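Local coordinates for solute-binding protein (Thermoactinomyces vulgaris, PDB 2ZYO) that binds cyclodextrins and linear maltodextrins, here maltotetraose, and probably delivers them to a membrane sugar transporter, at residues T79-R84 / G280-Y285; Y122-A127 / L299-T304. One frame throughout, in Å; residues are numbered along the deposited sequence.

Contact 1 (T79-R84 / G280-Y285); sequences TWPHDR and GVKGWY
G280 opens the contact by lying against the imidazole of H82: its CA sits near the plane of the ring, 3.8 Å from CE1. V281 follows with a two-way grip on the same histidine. Its N donates to H82 ND1 at 3.1 Å, almost straight at 168° although tilted from the ring plane, and its O accepts from H82 N. With NE2 bonded to M350 O, both ring nitrogens are engaged, so the imidazole is held against turning. K282 lays its aliphatic CG along P81, the two CG atoms 4.5 Å apart, while its NZ leads off to a salt bridge with E318. The carbonyl of G283 then takes the hydroxyl of T79, OG1 to O 2.8 Å, from above the carbonyl plane. T79 also turns its methyl to W284, CG2 lying 3.7 Å from CZ3 of the indole. Y285 meets W80 twice, through its ring and its hydroxyl. With CG anti to its carbonyl carbon (chi1 -42°), the tyrosine brings its ring edge, CE2 and CD2, up to one face of the indole, planes at 54°. The hydroxyl goes on to W80 O at 2.7 Å, and this bond is what suits tyrosine here. Strands 77-81 and 278-287 run antiparallel. Helix 61-71 packs on W80, helix 109-114 on H82 and V281, and strand 120-136 is a further antiparallel neighbour of 278-287.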
loop_
_atom_site.group_PDB
_atom_site.type_symbol
_atom_site.label_atom_id
_atom_site.label_comp_id
_atom_site.label_asym_id
_atom_site.label_seq_id
_atom_site.Cartn_x
_atom_site.Cartn_y
_atom_site.Cartn_z
ATOM N N THR A 79 2.497 3.428 -14.548
ATOM C CA THR A 79 2.375 2.743 -13.265
ATOM C C THR A 79 2.676 3.652 -12.074
ATOM O O THR A 79 3.610 4.451 -12.113
ATOM C CB THR A 79 3.251 1.454 -13.221
ATOM O OG1 THR A 79 3.075 0.784 -11.968
ATOM C CG2 THR A 79 4.728 1.764 -13.437
ATOM N N TRP A 80 1.850 3.527 -11.035
ATOM C CA TRP A 80 2.047 4.203 -9.746
ATOM C C TRP A 80 1.154 3.564 -8.678
ATOM O O TRP A 80 0.199 2.862 -9.018
ATOM C CB TRP A 80 1.802 5.718 -9.843
ATOM C CG TRP A 80 0.490 6.140 -10.444
ATOM C CD1 TRP A 80 -0.739 6.108 -9.846
ATOM C CD2 TRP A 80 0.286 6.699 -11.748
ATOM N NE1 TRP A 80 -1.698 6.598 -10.703
ATOM C CE2 TRP A 80 -1.096 6.963 -11.879
ATOM C CE3 TRP A 80 1.135 6.984 -12.825
ATOM C CZ2 TRP A 80 -1.648 7.509 -13.043
ATOM C CZ3 TRP A 80 0.587 7.532 -13.979
ATOM C CH2 TRP A 80 -0.791 7.785 -14.080
ATOM N N PRO A 81 1.472 3.779 -7.383
ATOM C CA PRO A 81 0.592 3.299 -6.310
ATOM C C PRO A 81 -0.857 3.766 -6.492
ATOM O O PRO A 81 -1.095 4.915 -6.879
ATOM C CB PRO A 81 1.213 3.918 -5.055
ATOM C CG PRO A 81 2.656 4.059 -5.396
ATOM C CD PRO A 81 2.678 4.438 -6.844
ATOM N N HIS A 82 -1.804 2.875 -6.203
ATOM C CA HIS A 82 -3.218 3.075 -6.536
ATOM C C HIS A 82 -3.908 4.214 -5.783
ATOM O O HIS A 82 -4.978 4.659 -6.190
ATOM C CB HIS A 82 -4.007 1.783 -6.298
ATOM C CG HIS A 82 -4.495 1.629 -4.891
ATOM N ND1 HIS A 82 -3.705 1.127 -3.879
ATOM C CD2 HIS A 82 -5.686 1.932 -4.322
ATOM C CE1 HIS A 82 -4.390 1.118 -2.750
ATOM N NE2 HIS A 82 -5.596 1.600 -2.992
ATOM N N ASP A 83 -3.318 4.669 -4.678
ATOM C CA ASP A 83 -3.975 5.671 -3.832
ATOM C C ASP A 83 -4.171 7.023 -4.531
ATOM O O ASP A 83 -4.965 7.849 -4.080
ATOM C CB ASP A 83 -3.246 5.838 -2.491
ATOM C CG ASP A 83 -1.802 6.266 -2.656
ATOM O OD1 ASP A 83 -0.990 5.449 -3.135
ATOM O OD2 ASP A 83 -1.476 7.415 -2.287
ATOM N N ARG A 84 -3.464 7.230 -5.640
ATOM C CA ARG A 84 -3.590 8.464 -6.421
ATOM C C ARG A 84 -4.364 8.248 -7.729
ATOM O O ARG A 84 -4.338 9.098 -8.627
ATOM C CB ARG A 84 -2.210 9.086 -6.691
ATOM C CG ARG A 84 -1.348 9.302 -5.440
ATOM C CD ARG A 84 -1.901 10.378 -4.519
ATOM N NE ARG A 84 -1.259 10.340 -3.205
ATOM C CZ ARG A 84 -1.441 11.244 -2.245
ATOM N NH1 ARG A 84 -2.248 12.281 -2.434
ATOM N NH2 ARG A 84 -0.806 11.109 -1.089
ATOM N N GLY A 280 -1.653 -1.494 -0.341
ATOM C CA GLY A 280 -1.289 -0.644 -1.467
ATOM C C GLY A 280 -1.031 -1.526 -2.669
ATOM O O GLY A 280 -0.325 -2.529 -2.566
ATOM N N VAL A 281 -1.621 -1.160 -3.803
ATOM C CA VAL A 281 -1.475 -1.932 -5.033
ATOM C C VAL A 281 -0.788 -1.083 -6.097
ATOM O O VAL A 281 -1.187 0.055 -6.341
ATOM C CB VAL A 281 -2.849 -2.438 -5.558
ATOM C CG1 VAL A 281 -2.694 -3.164 -6.893
ATOM C CG2 VAL A 281 -3.516 -3.351 -4.533
ATOM N N LYS A 282 0.259 -1.642 -6.705
ATOM C CA LYS A 282 0.914 -1.029 -7.855
ATOM C C LYS A 282 0.455 -1.772 -9.099
ATOM O O LYS A 282 0.690 -2.971 -9.231
ATOM C CB LYS A 282 2.440 -1.101 -7.730
ATOM C CG LYS A 282 3.027 -0.211 -6.639
ATOM C CD LYS A 282 4.534 -0.020 -6.795
ATOM C CE LYS A 282 5.310 -1.323 -6.691
ATOM N NZ LYS A 282 6.779 -1.121 -6.863
ATOM N N GLY A 283 -0.214 -1.062 -10.002
ATOM C CA GLY A 283 -0.700 -1.675 -11.233
ATOM C C GLY A 283 -0.206 -0.988 -12.489
ATOM O O GLY A 283 0.452 0.053 -12.422
ATOM N N TRP A 284 -0.514 -1.595 -13.633
ATOM C CA TRP A 284 -0.334 -0.962 -14.935
ATOM C C TRP A 284 -1.634 -0.275 -15.308
ATOM O O TRP A 284 -2.708 -0.879 -15.203
ATOM C CB TRP A 284 -0.014 -2.000 -16.013
ATOM C CG TRP A 284 1.364 -2.575 -15.964
ATOM C CD1 TRP A 284 1.699 -3.882 -15.756
ATOM C CD2 TRP A 284 2.596 -1.867 -16.145
ATOM N NE1 TRP A 284 3.065 -4.033 -15.788
ATOM C CE2 TRP A 284 3.641 -2.812 -16.022
ATOM C CE3 TRP A 284 2.921 -0.525 -16.388
ATOM C CZ2 TRP A 284 4.989 -2.459 -16.142
ATOM C CZ3 TRP A 284 4.264 -0.173 -16.504
ATOM C CH2 TRP A 284 5.281 -1.138 -16.377
ATOM N N TYR A 285 -1.535 0.977 -15.749
ATOM C CA TYR A 285 -2.701 1.748 -16.186
ATOM C C TYR A 285 -2.554 2.144 -17.647
ATOM O O TYR A 285 -1.449 2.139 -18.190
ATOM C CB TYR A 285 -2.910 2.983 -15.298
ATOM C CG TYR A 285 -2.709 2.692 -13.831
ATOM C CD1 TYR A 285 -3.435 1.683 -13.199
ATOM C CD2 TYR A 285 -1.781 3.407 -13.080
ATOM C CE1 TYR A 285 -3.242 1.394 -11.856
ATOM C CE2 TYR A 285 -1.584 3.128 -11.727
ATOM C CZ TYR A 285 -2.317 2.120 -11.128
ATOM O OH TYR A 285 -2.131 1.832 -9.798
#

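Contact 2 (Y122-A127 / L299-T304); sequences YGLPKA and LMQFLT
L124 reaches from its strand into the groove between M300 and T304, near the end of helix 293-302. Its CB already meets the threonine, lying 3.8 Å from OG1 and slightly farther from CG2. CG stands anti to the carbonyl carbon (chi1 -63°), which carries the branch to the methionine, 3.9 Å from SD. At the tip, CD1 settles among three residues: T304 OG1 at 3.5 Å, Q301 CG at 3.8 Å and, a little more loosely, M300 CG. Leucine suits this place because its CG meets the sulfur while its CD1 branch reaches on to T304 and Q301. M300 suits its own because its long unbranched chain, near anti at both chi1 (-174°) and chi2 (-171°), carries SD across to the strand; the bend at chi3 only directs CE. SD therefore meets the backbone as well, 3.7 Å from L124 N and close to G123 CA. T304 approaches L124 at about a right angle and has a double task. Its OG1 donates to M300 O at 2.9 Å, tying T304 back to the residue four earlier, while CG2 lies 3.7 Å from P125 O. Were T304 replaced by an alanine, M300 O would probably lose its hydroxyl partner and a gap would open beside L124 CD1. No hydrogen bond joins the two segments, and P125 O is buried without a polar partner. The attachment of helix to strand therefore rests on apolar and sulfur contacts and shape, with the hydroxyl spent inside the helical segment rather than between the segments.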
loop_
_atom_site.group_PDB
_atom_site.type_symbol
_atom_site.label_atom_id
_atom_site.label_comp_id
_atom_site.label_asym_id
_atom_site.label_seq_id
_atom_site.Cartn_x
_atom_site.Cartn_y
_atom_site.Cartn_z
ATOM N N TYR A 122 -9.393 0.274 -14.197
ATOM C CA TYR A 122 -8.318 1.084 -14.778
ATOM C C TYR A 122 -6.966 0.394 -14.929
ATOM O O TYR A 122 -6.032 0.970 -15.489
ATOM C CB TYR A 122 -8.185 2.411 -14.023
ATOM C CG TYR A 122 -9.336 3.320 -14.342
ATOM C CD1 TYR A 122 -9.286 4.166 -15.448
ATOM C CD2 TYR A 122 -10.500 3.296 -13.574
ATOM C CE1 TYR A 122 -10.357 4.987 -15.766
ATOM C CE2 TYR A 122 -11.577 4.113 -13.885
ATOM C CZ TYR A 122 -11.498 4.952 -14.981
ATOM O OH TYR A 122 -12.563 5.761 -15.292
ATOM N N GLY A 123 -6.857 -0.840 -14.456
ATOM C CA GLY A 123 -5.602 -1.556 -14.623
ATOM C C GLY A 123 -5.563 -2.967 -14.093
ATOM O O GLY A 123 -6.546 -3.470 -13.544
ATOM N N LEU A 124 -4.406 -3.595 -14.284
ATOM C CA LEU A 124 -4.124 -4.925 -13.768
ATOM C C LEU A 124 -2.935 -4.837 -12.812
ATOM O O LEU A 124 -2.001 -4.065 -13.056
ATOM C CB LEU A 124 -3.865 -5.911 -14.914
ATOM C CG LEU A 124 -5.040 -6.161 -15.872
ATOM C CD1 LEU A 124 -4.627 -7.107 -16.989
ATOM C CD2 LEU A 124 -6.280 -6.690 -15.147
ATOM N N PRO A 125 -2.978 -5.600 -11.707
ATOM C CA PRO A 125 -1.990 -5.406 -10.648
ATOM C C PRO A 125 -0.664 -6.132 -10.850
ATOM O O PRO A 125 -0.621 -7.204 -11.462
ATOM C CB PRO A 125 -2.703 -5.955 -9.416
ATOM C CG PRO A 125 -3.569 -7.046 -9.952
ATOM C CD PRO A 125 -3.953 -6.652 -11.361
ATOM N N LYS A 126 0.397 -5.532 -10.315
ATOM C CA LYS A 126 1.747 -6.085 -10.355
ATOM C C LYS A 126 2.208 -6.481 -8.958
ATOM O O LYS A 126 2.899 -7.487 -8.786
ATOM C CB LYS A 126 2.734 -5.049 -10.902
ATOM C CG LYS A 126 2.399 -4.496 -12.281
ATOM C CD LYS A 126 3.021 -3.113 -12.501
ATOM C CE LYS A 126 4.541 -3.174 -12.614
ATOM N NZ LYS A 126 5.110 -1.836 -12.960
ATOM N N ALA A 127 1.831 -5.672 -7.970
ATOM C CA ALA A 127 2.345 -5.817 -6.611
ATOM C C ALA A 127 1.324 -5.395 -5.564
ATOM O O ALA A 127 0.499 -4.510 -5.808
ATOM C CB ALA A 127 3.629 -5.012 -6.449
ATOM N N LEU A 299 -0.822 -5.961 -24.246
ATOM C CA LEU A 299 0.493 -5.878 -23.612
ATOM C C LEU A 299 0.366 -5.914 -22.088
ATOM O O LEU A 299 1.114 -6.622 -21.412
ATOM C CB LEU A 299 1.248 -4.621 -24.071
ATOM C CG LEU A 299 2.558 -4.254 -23.358
ATOM C CD1 LEU A 299 3.634 -5.332 -23.497
ATOM C CD2 LEU A 299 3.064 -2.925 -23.877
ATOM N N MET A 300 -0.591 -5.157 -21.554
ATOM C CA MET A 300 -0.820 -5.112 -20.111
ATOM C C MET A 300 -1.095 -6.500 -19.537
ATOM O O MET A 300 -0.594 -6.847 -18.468
ATOM C CB MET A 300 -1.975 -4.173 -19.775
ATOM C CG MET A 300 -2.159 -3.970 -18.279
ATOM S SD MET A 300 -3.660 -3.087 -17.829
ATOM C CE MET A 300 -3.277 -1.432 -18.407
ATOM N N GLN A 301 -1.906 -7.280 -20.250
ATOM C CA GLN A 301 -2.194 -8.656 -19.851
ATOM C C GLN A 301 -0.942 -9.527 -19.932
ATOM O O GLN A 301 -0.695 -10.354 -19.052
ATOM C CB GLN A 301 -3.309 -9.250 -20.712
ATOM C CG GLN A 301 -4.676 -8.668 -20.429
ATOM C CD GLN A 301 -5.704 -9.085 -21.454
ATOM O OE1 GLN A 301 -6.287 -10.164 -21.358
ATOM N NE2 GLN A 301 -5.939 -8.227 -22.438
ATOM N N PHE A 302 -0.152 -9.330 -20.984
ATOM C CA PHE A 302 1.083 -10.087 -21.167
ATOM C C PHE A 302 2.059 -9.835 -20.016
ATOM O O PHE A 302 2.743 -10.752 -19.560
ATOM C CB PHE A 302 1.731 -9.756 -22.517
ATOM C CG PHE A 302 2.865 -10.666 -22.882
ATOM C CD1 PHE A 302 2.633 -11.841 -23.592
ATOM C CD2 PHE A 302 4.170 -10.351 -22.515
ATOM C CE1 PHE A 302 3.686 -12.692 -23.926
ATOM C CE2 PHE A 302 5.227 -11.199 -22.845
ATOM C CZ PHE A 302 4.982 -12.367 -23.551
ATOM N N LEU A 303 2.095 -8.591 -19.538
ATOM C CA LEU A 303 3.001 -8.197 -18.458
ATOM C C LEU A 303 2.529 -8.648 -17.076
ATOM O O LEU A 303 3.285 -8.568 -16.110
ATOM C CB LEU A 303 3.206 -6.678 -18.453
ATOM C CG LEU A 303 3.856 -6.015 -19.673
ATOM C CD1 LEU A 303 3.819 -4.504 -19.525
ATOM C CD2 LEU A 303 5.288 -6.499 -19.888
ATOM N N THR A 304 1.278 -9.102 -16.987
ATOM C CA THR A 304 0.681 -9.475 -15.702
ATOM C C THR A 304 0.198 -10.929 -15.660
ATOM O O THR A 304 -0.605 -11.303 -14.796
ATOM C CB THR A 304 -0.487 -8.535 -15.317
ATOM O OG1 THR A 304 -1.484 -8.555 -16.349
ATOM C CG2 THR A 304 0.007 -7.104 -15.119
#

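In the fold
Contacts 1 and 2 lie 11 Å apart, centre to centre, and meet along strand 278-287. There K126 N probably hydrogen-bonds to K282 O (2.8 Å), and W284 N probably does so to L124 O (2.9 Å). K126 and A127 both face K282, a classic beta bulge. W284 joins the two packings: its indole makes a cation-pi contact with K126, and its O lies 3.3 Å from M300 CE. The sugar lies on the side of contact 1, where the side chain of P81 is about 6 Å from a glucose and R84 belongs to the glycan pocket.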